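Local coordinates for class II aldolase/adducin N-terminal domain-containing protein (Thermoplasma acidophilum, PDB 3M4R) that is of uncharacterised function but carries a zinc-binding class II aldolase/adducin-type domain, here the N-terminal part of a longer protein that is probably an oxidoreductase of the short-chain dehydrogenase family, at residues 56-61 against 78-83; 60-65 against 109-114; 151-156 against 182-187. One frame throughout, in Å; residues are numbered along the deposited sequence. Where two conformers were deposited one is given.

Contact 1: 56-61 against 78-83; sequences SVLRVK and IRMDDA
L58 and I78 form a hydrogen-bonded antiparallel pair: L58 N gives to I78 O at 2.8 Å, and I78 N returns the bond to L58 O, also at 2.8 Å. Next along is V57 with R79, a non-hydrogen-bonded pair in which V57 CA makes a CA-H...O contact of 3.4 Å to I78 O. The ladder then continues one rung past the end of strand 75-79, where M80 N reaches S56 O at 3.0 Å with a nearly straight angle of 169°. S56 O also accepts from a water that in turn takes the N-H of D81, in the first turn of the helix that begins right after R79, the residue at its N-cap position.

M80, a selenomethionine, fills the angle where strand becomes helix. Its CB lies 3.5 Å from S56 OG. CG stays beside that hydroxyl and comes within 3.8 Å of L58 N. The chain is bent at chi2 (-68°) and chi3 (-65°); SE still touches L58 CB at 3.8 Å, and the end leads away from the strand. Further down, V60 CG1 and I78 CG1 cross obliquely at 4.0 Å. Helix 117-121 covers L58 through T117 and H120, while R79 sends its guanidinium to D49. Strand 54-61 thus pairs antiparallel with the outermost strand 75-79, which passes directly into helix 80-85, at one edge of the mixed sheet of the class II aldolase/adducin domain.

Contact 2: 60-65 against 109-114; sequences VKNSGS and SEPSPS
N62 meets P111 over the amide: CB and CG of the proline ring lie close to N62 CG, and P111 CD comes 3.6 Å from N62 ND2. A first torsion of 64° sets N62 CG between its own N and carbonyl carbon, from where OD1 takes the N-H of G64 at 3.0 Å in an Asx turn. ND2 is bound outside the contact, to T76 OG1 and R73 O, so both ends of the amide are held and its rotation is fixed.

Two backbone bonds flank the N62-P113 bridge, S114 N to K61 O at 3.0 Å and S63 N to S112 O at 3.1 Å. On the buried side V60 CG1 packs on P113 CB at 3.7 Å, and V60 CG2 faces S114 CB. The opposite end is looser: S63 and S112 are exposed, and S63 OG comes no nearer to S112 CB than 4.1 Å.

K61 NZ curls over to bond N62 O and S65 O, the carbonyls of the first and last residues of the type I turn N62-S65. With S114 OG accepting from the backbone N of zinc ligand E116, this mostly main-chain grip probably helps to hold the loop leading into that ligand in position.

Contact 3: 151-156 against 182-187; sequences KILGNV and GIVLRK
The backbones come closest at V156 and G182, whose CA atoms are 4.8 Å apart, and V156 CA makes a bent CA-H...O contact of 3.3 Å to G182 O, with an angle of 132° at the hydrogen. The approach to this point is a sharp one. L153 ends its helix, G154 leaves helical geometry with a positive phi of 117°, and N155 sits at the centre of an inverse gamma turn whose closing bond, V156 N to G154 O, is weak. N155 O stays 3.7 Å from G182 N, which is buried by the contact and has no partner in the model.

The side chains make a small apolar cluster around V184. L153 extends from the last helical turn, and its CD1 touches V184 CG2 at 3.8 Å, the two side chains crossing at about a right angle. V184 CG2 is the branch placed beside its backbone N, and it also comes to 4.2 Å from V156 CB, so one methyl group serves both partners. V156 itself rests on the peptide of its neighbour: CB is 3.5 Å from G182 O, and CG1 lies 3.8 Å from the same oxygen. With no side chain on G182, the valine can settle directly over the main chain there.

Proper strand pairing develops just beyond, where G182 and V184 bond to V157 and V184 also to L159, making strand 156-159 the parallel edge neighbour of 182-185. Helix 166-175 links these two strands in a beta-alpha-beta crossover. Helix 197-215 covers V156 through I207 and L153 through A211, while helix 134-140 packs against L153 through I136 and V184 through T140.

How the contacts relate
From the N terminus, strand 54-61 supplies the first segment of contact 1, and its end with the following turn supplies that of contact 2. Contact 1 closes the loop to strand 75-79; contact 2 closes a longer one, past helix 94-103, and the two cross along the chain. They share V60 and K61 and touch elsewhere: R59 NH1 makes a salt bridge to E110 OE2 at 2.9 Å, and I78 CD1 packs on P113 CG. Contact 3 follows in series, closing the stretch from helix 146-153 through strand 156-159 and helix 166-175 to strand 182-185. Across the chain's centre from each other, contacts 1 and 3 lie at the sheet's two outermost strands, 75-79 and 156-159.

Contact 1: 56-61 against 78-83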
loop_
_atom_site.group_PDB
_atom_site.type_symbol
_atom_site.label_atom_id
_atom_site.label_comp_id
_atom_site.label_asym_id
_atom_site.label_seq_id
_atom_site.Cartn_x
_atom_site.Cartn_y
_atom_site.Cartn_z
ATOM N N SER A 56 14.728 -2.681 11.202
ATOM C CA SER A 56 13.451 -2.867 10.572
ATOM C C SER A 56 13.358 -1.955 9.328
ATOM O O SER A 56 13.611 -0.769 9.428
ATOM C CB SER A 56 12.343 -2.535 11.583
ATOM O OG SER A 56 11.116 -2.654 10.932
ATOM N N VAL A 57 13.122 -2.550 8.164
ATOM C CA VAL A 57 13.200 -1.838 6.898
ATOM C C VAL A 57 11.846 -2.002 6.204
ATOM O O VAL A 57 11.309 -3.118 6.151
ATOM C CB VAL A 57 14.315 -2.370 5.989
ATOM C CG1 VAL A 57 14.318 -1.680 4.643
ATOM C CG2 VAL A 57 15.763 -2.201 6.678
ATOM N N LEU A 58 11.312 -0.892 5.694
ATOM C CA LEU A 58 10.200 -0.894 4.804
ATOM C C LEU A 58 10.728 -0.940 3.403
ATOM O O LEU A 58 11.357 -0.024 2.928
ATOM C CB LEU A 58 9.284 0.347 4.995
ATOM C CG LEU A 58 8.041 0.419 4.086
ATOM C CD1 LEU A 58 6.940 -0.588 4.557
ATOM C CD2 LEU A 58 7.540 1.880 4.090
ATOM N N ARG A 59 10.463 -2.045 2.726
ATOM C CA ARG A 59 10.831 -2.198 1.327
ATOM C C ARG A 59 9.584 -1.824 0.539
ATOM O O ARG A 59 8.576 -2.540 0.552
ATOM C CB ARG A 59 11.260 -3.650 1.039
ATOM C CG ARG A 59 12.697 -4.028 1.476
ATOM C CD ARG A 59 13.744 -3.470 0.509
ATOM N NE ARG A 59 15.082 -3.458 1.084
ATOM C CZ ARG A 59 16.173 -2.904 0.542
ATOM N NH1 ARG A 59 16.152 -2.350 -0.649
ATOM N NH2 ARG A 59 17.323 -2.901 1.230
ATOM N N VAL A 60 9.642 -0.676 -0.107
ATOM C CA VAL A 60 8.485 -0.068 -0.722
ATOM C C VAL A 60 8.767 0.133 -2.196
ATOM O O VAL A 60 9.889 0.425 -2.595
ATOM C CB VAL A 60 8.106 1.275 -0.076
ATOM C CG1 VAL A 60 9.239 2.342 -0.250
ATOM C CG2 VAL A 60 6.797 1.830 -0.643
ATOM N N LYS A 61 7.721 -0.035 -3.004
ATOM C CA LYS A 61 7.802 0.143 -4.436
ATOM C C LYS A 61 8.450 1.457 -4.810
ATOM O O LYS A 61 8.146 2.460 -4.207
ATOM C CB LYS A 61 6.389 0.074 -5.031
ATOM C CG LYS A 61 6.381 0.029 -6.515
ATOM C CD LYS A 61 5.809 1.228 -7.070
ATOM C CE LYS A 61 5.503 1.067 -8.546
ATOM N NZ LYS A 61 6.147 2.235 -9.273
ATOM N N ILE A 78 13.554 1.685 3.236
ATOM C CA ILE A 78 13.363 2.857 4.099
ATOM C C ILE A 78 13.457 2.413 5.537
ATOM O O ILE A 78 12.837 1.418 5.953
ATOM C CB ILE A 78 11.977 3.547 3.817
ATOM C CG1 ILE A 78 11.872 3.971 2.344
ATOM C CG2 ILE A 78 11.693 4.762 4.755
ATOM C CD1 ILE A 78 12.868 5.071 1.855
ATOM N N ARG A 79 14.237 3.114 6.322
ATOM C CA ARG A 79 14.359 2.761 7.742
ATOM C C ARG A 79 13.028 3.002 8.427
ATOM O O ARG A 79 12.502 4.086 8.360
ATOM C CB ARG A 79 15.431 3.597 8.441
ATOM C CG ARG A 79 16.817 3.463 7.839
ATOM C CD ARG A 79 17.881 4.354 8.498
ATOM N NE ARG A 79 19.135 3.926 7.909
ATOM C CZ ARG A 79 19.957 3.021 8.416
ATOM N NH1 ARG A 79 19.749 2.489 9.618
ATOM N NH2 ARG A 79 21.027 2.693 7.721
HETATM N N MSE A 80 12.484 1.982 9.100
HETATM C CA MSE A 80 11.205 2.128 9.781
HETATM C C MSE A 80 11.333 3.046 10.977
HETATM O O MSE A 80 10.409 3.806 11.238
HETATM C CB MSE A 80 10.615 0.779 10.235
HETATM C CG MSE A 80 9.825 0.093 9.074
HETATM SE SE MSE A 80 8.172 1.012 8.564
HETATM C CE MSE A 80 7.287 0.690 10.271
ATOM N N ASP A 81 12.452 3.000 11.688
ATOM C CA ASP A 81 12.675 3.938 12.789
ATOM C C ASP A 81 12.470 5.372 12.313
ATOM O O ASP A 81 11.766 6.136 12.939
ATOM C CB ASP A 81 14.106 3.842 13.315
ATOM C CG ASP A 81 14.286 2.749 14.347
ATOM O OD1 ASP A 81 13.281 2.149 14.787
ATOM O OD2 ASP A 81 15.471 2.514 14.749
ATOM N N ASP A 82 13.057 5.704 11.164
ATOM C CA ASP A 82 12.940 7.038 10.561
ATOM C C ASP A 82 11.479 7.338 10.126
ATOM O O ASP A 82 10.916 8.382 10.415
ATOM C CB ASP A 82 13.831 7.138 9.345
ATOM C CG ASP A 82 15.315 7.264 9.677
ATOM O OD1 ASP A 82 15.695 7.073 10.860
ATOM O OD2 ASP A 82 16.085 7.599 8.733
ATOM N N ALA A 83 10.882 6.418 9.392
ATOM C CA ALA A 83 9.519 6.614 8.935
ATOM C C ALA A 83 8.543 6.754 10.094
ATOM O O ALA A 83 7.714 7.633 10.093
ATOM C CB ALA A 83 9.107 5.471 7.922
HETATM O O HOH W 1 14.699 1.153 11.173
#

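Contact 2: 60-65 against 109-114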
loop_
_atom_site.group_PDB
_atom_site.type_symbol
_atom_site.label_atom_id
_atom_site.label_comp_id
_atom_site.label_asym_id
_atom_site.label_seq_id
_atom_site.Cartn_x
_atom_site.Cartn_y
_atom_site.Cartn_z
ATOM N N VAL A 60 9.642 -0.676 -0.107
ATOM C CA VAL A 60 8.485 -0.068 -0.722
ATOM C C VAL A 60 8.767 0.133 -2.196
ATOM O O VAL A 60 9.889 0.425 -2.595
ATOM C CB VAL A 60 8.106 1.275 -0.076
ATOM C CG1 VAL A 60 9.239 2.342 -0.250
ATOM C CG2 VAL A 60 6.797 1.830 -0.643
ATOM N N LYS A 61 7.721 -0.035 -3.004
ATOM C CA LYS A 61 7.802 0.143 -4.436
ATOM C C LYS A 61 8.450 1.457 -4.810
ATOM O O LYS A 61 8.146 2.460 -4.207
ATOM C CB LYS A 61 6.389 0.074 -5.031
ATOM C CG LYS A 61 6.381 0.029 -6.515
ATOM C CD LYS A 61 5.809 1.228 -7.070
ATOM C CE LYS A 61 5.503 1.067 -8.546
ATOM N NZ LYS A 61 6.147 2.235 -9.273
ATOM N N ASN A 62 9.322 1.449 -5.823
ATOM C CA ASN A 62 10.048 2.649 -6.216
ATOM C C ASN A 62 9.729 3.065 -7.636
ATOM O O ASN A 62 8.938 2.415 -8.297
ATOM C CB ASN A 62 11.566 2.497 -5.954
ATOM C CG ASN A 62 12.205 1.428 -6.772
ATOM O OD1 ASN A 62 11.886 1.273 -7.947
ATOM N ND2 ASN A 62 13.185 0.714 -6.174
ATOM N N SER A 63 10.327 4.159 -8.094
ATOM C CA SER A 63 9.984 4.749 -9.400
ATOM C C SER A 63 10.637 4.039 -10.577
ATOM O O SER A 63 10.471 4.458 -11.712
ATOM C CB SER A 63 10.432 6.208 -9.429
ATOM O OG SER A 63 11.809 6.286 -9.133
ATOM N N GLY A 64 11.430 3.010 -10.314
ATOM C CA GLY A 64 12.158 2.319 -11.380
ATOM C C GLY A 64 11.343 1.298 -12.208
ATOM O O GLY A 64 11.879 0.747 -13.155
ATOM N N SER A 65 10.103 0.984 -11.803
ATOM C CA SER A 65 9.277 0.039 -12.545
ATOM C C SER A 65 7.800 0.174 -12.185
ATOM O O SER A 65 7.471 0.641 -11.083
ATOM C CB SER A 65 9.719 -1.416 -12.208
ATOM O OG SER A 65 8.907 -2.414 -12.855
ATOM N N SER A 109 21.537 5.176 -3.159
ATOM C CA SER A 109 21.713 5.003 -4.599
ATOM C C SER A 109 20.560 4.213 -5.226
ATOM O O SER A 109 20.457 4.138 -6.440
ATOM C CB SER A 109 23.045 4.316 -4.927
ATOM O OG SER A 109 23.021 2.949 -4.570
ATOM N N GLU A 110 19.669 3.662 -4.398
ATOM C CA GLU A 110 18.437 3.069 -4.924
ATOM C C GLU A 110 17.513 4.085 -5.575
ATOM O O GLU A 110 17.635 5.295 -5.328
ATOM C CB GLU A 110 17.675 2.300 -3.849
ATOM C CG GLU A 110 18.436 1.125 -3.392
ATOM C CD GLU A 110 17.757 0.362 -2.261
ATOM O OE1 GLU A 110 16.880 0.901 -1.568
ATOM O OE2 GLU A 110 18.136 -0.794 -2.050
ATOM N N PRO A 111 16.607 3.602 -6.451
ATOM C CA PRO A 111 15.614 4.522 -7.020
ATOM C C PRO A 111 14.706 5.143 -5.940
ATOM O O PRO A 111 14.467 4.537 -4.897
ATOM C CB PRO A 111 14.825 3.644 -7.998
ATOM C CG PRO A 111 15.719 2.406 -8.246
ATOM C CD PRO A 111 16.393 2.213 -6.916
ATOM N N SER A 112 14.250 6.372 -6.184
ATOM C CA SER A 112 13.374 7.076 -5.229
ATOM C C SER A 112 12.158 6.232 -4.833
ATOM O O SER A 112 11.541 5.606 -5.669
ATOM C CB SER A 112 12.904 8.402 -5.809
ATOM O OG SER A 112 13.986 9.299 -5.966
ATOM N N PRO A 113 11.813 6.224 -3.541
ATOM C CA PRO A 113 10.680 5.468 -3.068
ATOM C C PRO A 113 9.364 6.161 -3.456
ATOM O O PRO A 113 9.327 7.379 -3.687
ATOM C CB PRO A 113 10.871 5.458 -1.533
ATOM C CG PRO A 113 11.570 6.747 -1.262
ATOM C CD PRO A 113 12.490 6.955 -2.435
ATOM N N SER A 114 8.316 5.356 -3.584
ATOM C CA SER A 114 6.950 5.851 -3.812
ATOM C C SER A 114 6.658 7.093 -2.978
ATOM O O SER A 114 6.947 7.109 -1.783
ATOM C CB SER A 114 5.924 4.771 -3.406
ATOM O OG SER A 114 4.575 5.247 -3.566
#

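Contact 3: 151-156 against 182-187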
loop_
_atom_site.group_PDB
_atom_site.type_symbol
_atom_site.label_atom_id
_atom_site.label_comp_id
_atom_site.label_asym_id
_atom_site.label_seq_id
_atom_site.Cartn_x
_atom_site.Cartn_y
_atom_site.Cartn_z
ATOM N N LYS A 151 -20.943 -1.243 4.090
ATOM C CA LYS A 151 -21.789 -2.430 4.164
ATOM C C LYS A 151 -21.673 -3.231 2.850
ATOM O O LYS A 151 -21.782 -4.455 2.866
ATOM C CB LYS A 151 -23.268 -2.112 4.529
ATOM C CG LYS A 151 -23.452 -1.295 5.849
ATOM C CD LYS A 151 -24.826 -1.435 6.631
ATOM C CE LYS A 151 -25.922 -2.084 5.890
ATOM N NZ LYS A 151 -27.348 -2.111 6.549
ATOM N N ILE A 152 -21.415 -2.549 1.734
ATOM C CA ILE A 152 -21.303 -3.208 0.433
ATOM C C ILE A 152 -19.983 -3.975 0.360
ATOM O O ILE A 152 -19.936 -5.125 -0.065
ATOM C CB ILE A 152 -21.352 -2.181 -0.738
ATOM C CG1 ILE A 152 -22.750 -1.540 -0.837
ATOM C CG2 ILE A 152 -21.035 -2.848 -2.069
ATOM C CD1 ILE A 152 -22.804 -0.231 -1.623
ATOM N N LEU A 153 -18.932 -3.333 0.838
ATOM C CA LEU A 153 -17.569 -3.779 0.624
ATOM C C LEU A 153 -17.031 -4.724 1.703
ATOM O O LEU A 153 -16.069 -5.447 1.457
ATOM C CB LEU A 153 -16.671 -2.551 0.490
ATOM C CG LEU A 153 -16.955 -1.650 -0.714
ATOM C CD1 LEU A 153 -15.927 -0.534 -0.805
ATOM C CD2 LEU A 153 -17.047 -2.412 -2.061
ATOM N N GLY A 154 -17.611 -4.692 2.896
ATOM C CA GLY A 154 -17.222 -5.628 3.949
ATOM C C GLY A 154 -16.621 -4.997 5.183
ATOM O O GLY A 154 -17.044 -3.918 5.572
ATOM N N ASN A 155 -15.639 -5.666 5.813
ATOM C CA ASN A 155 -15.100 -5.147 7.061
ATOM C C ASN A 155 -14.039 -4.118 6.736
ATOM O O ASN A 155 -12.828 -4.400 6.781
ATOM C CB ASN A 155 -14.520 -6.233 7.969
ATOM C CG ASN A 155 -14.240 -5.711 9.356
ATOM O OD1 ASN A 155 -14.700 -4.614 9.719
ATOM N ND2 ASN A 155 -13.514 -6.493 10.153
ATOM N N VAL A 156 -14.504 -2.924 6.385
ATOM C CA VAL A 156 -13.616 -1.863 5.945
ATOM C C VAL A 156 -13.916 -0.587 6.678
ATOM O O VAL A 156 -14.946 -0.454 7.264
ATOM C CB VAL A 156 -13.744 -1.600 4.450
ATOM C CG1 VAL A 156 -13.330 -2.834 3.680
ATOM C CG2 VAL A 156 -15.195 -1.162 4.092
ATOM N N GLY A 182 -9.575 -3.759 5.245
ATOM C CA GLY A 182 -9.231 -2.752 4.234
ATOM C C GLY A 182 -9.614 -1.362 4.666
ATOM O O GLY A 182 -10.443 -1.198 5.552
ATOM N N ILE A 183 -8.960 -0.366 4.056
ATOM C CA ILE A 183 -9.305 1.036 4.202
ATOM C C ILE A 183 -9.565 1.590 2.804
ATOM O O ILE A 183 -8.710 1.491 1.924
ATOM C CB ILE A 183 -8.181 1.840 4.825
ATOM C CG1 ILE A 183 -7.920 1.360 6.265
ATOM C CG2 ILE A 183 -8.521 3.317 4.783
ATOM C CD1 ILE A 183 -6.686 2.085 6.966
ATOM N N VAL A 184 -10.764 2.131 2.612
ATOM C CA VAL A 184 -11.240 2.632 1.323
ATOM C C VAL A 184 -11.048 4.136 1.304
ATOM O O VAL A 184 -11.466 4.815 2.223
ATOM C CB VAL A 184 -12.714 2.325 1.119
ATOM C CG1 VAL A 184 -13.220 2.939 -0.219
ATOM C CG2 VAL A 184 -12.917 0.818 1.151
ATOM N N LEU A 185 -10.393 4.639 0.269
ATOM C CA LEU A 185 -10.057 6.073 0.186
ATOM C C LEU A 185 -10.891 6.646 -0.946
ATOM O O LEU A 185 -10.600 6.407 -2.126
ATOM C CB LEU A 185 -8.544 6.254 -0.068
ATOM C CG LEU A 185 -7.526 5.543 0.855
ATOM C CD1 LEU A 185 -6.048 5.828 0.411
ATOM C CD2 LEU A 185 -7.743 5.897 2.309
ATOM N N ARG A 186 -11.967 7.364 -0.611
ATOM C CA ARG A 186 -12.862 7.848 -1.639
ATOM C C ARG A 186 -12.135 8.726 -2.638
ATOM O O ARG A 186 -11.324 9.555 -2.262
ATOM C CB ARG A 186 -14.071 8.582 -1.050
ATOM C CG ARG A 186 -14.927 7.664 -0.189
ATOM C CD ARG A 186 -16.239 8.331 0.236
ATOM N NE ARG A 186 -17.164 8.449 -0.878
ATOM C CZ ARG A 186 -18.486 8.373 -0.776
ATOM N NH1 ARG A 186 -19.217 8.514 -1.861
ATOM N NH2 ARG A 186 -19.073 8.137 0.395
ATOM N N LYS A 187 -12.438 8.491 -3.911
ATOM C CA LYS A 187 -11.849 9.205 -5.048
ATOM C C LYS A 187 -10.348 9.039 -5.196
ATOM O O LYS A 187 -9.697 9.914 -5.794
ATOM C CB LYS A 187 -12.202 10.692 -5.014
ATOM C CG LYS A 187 -13.663 10.968 -4.819
ATOM C CD LYS A 187 -14.075 12.390 -5.316
ATOM C CE LYS A 187 -15.527 12.670 -4.979
ATOM N NZ LYS A 187 -15.652 14.057 -4.455
#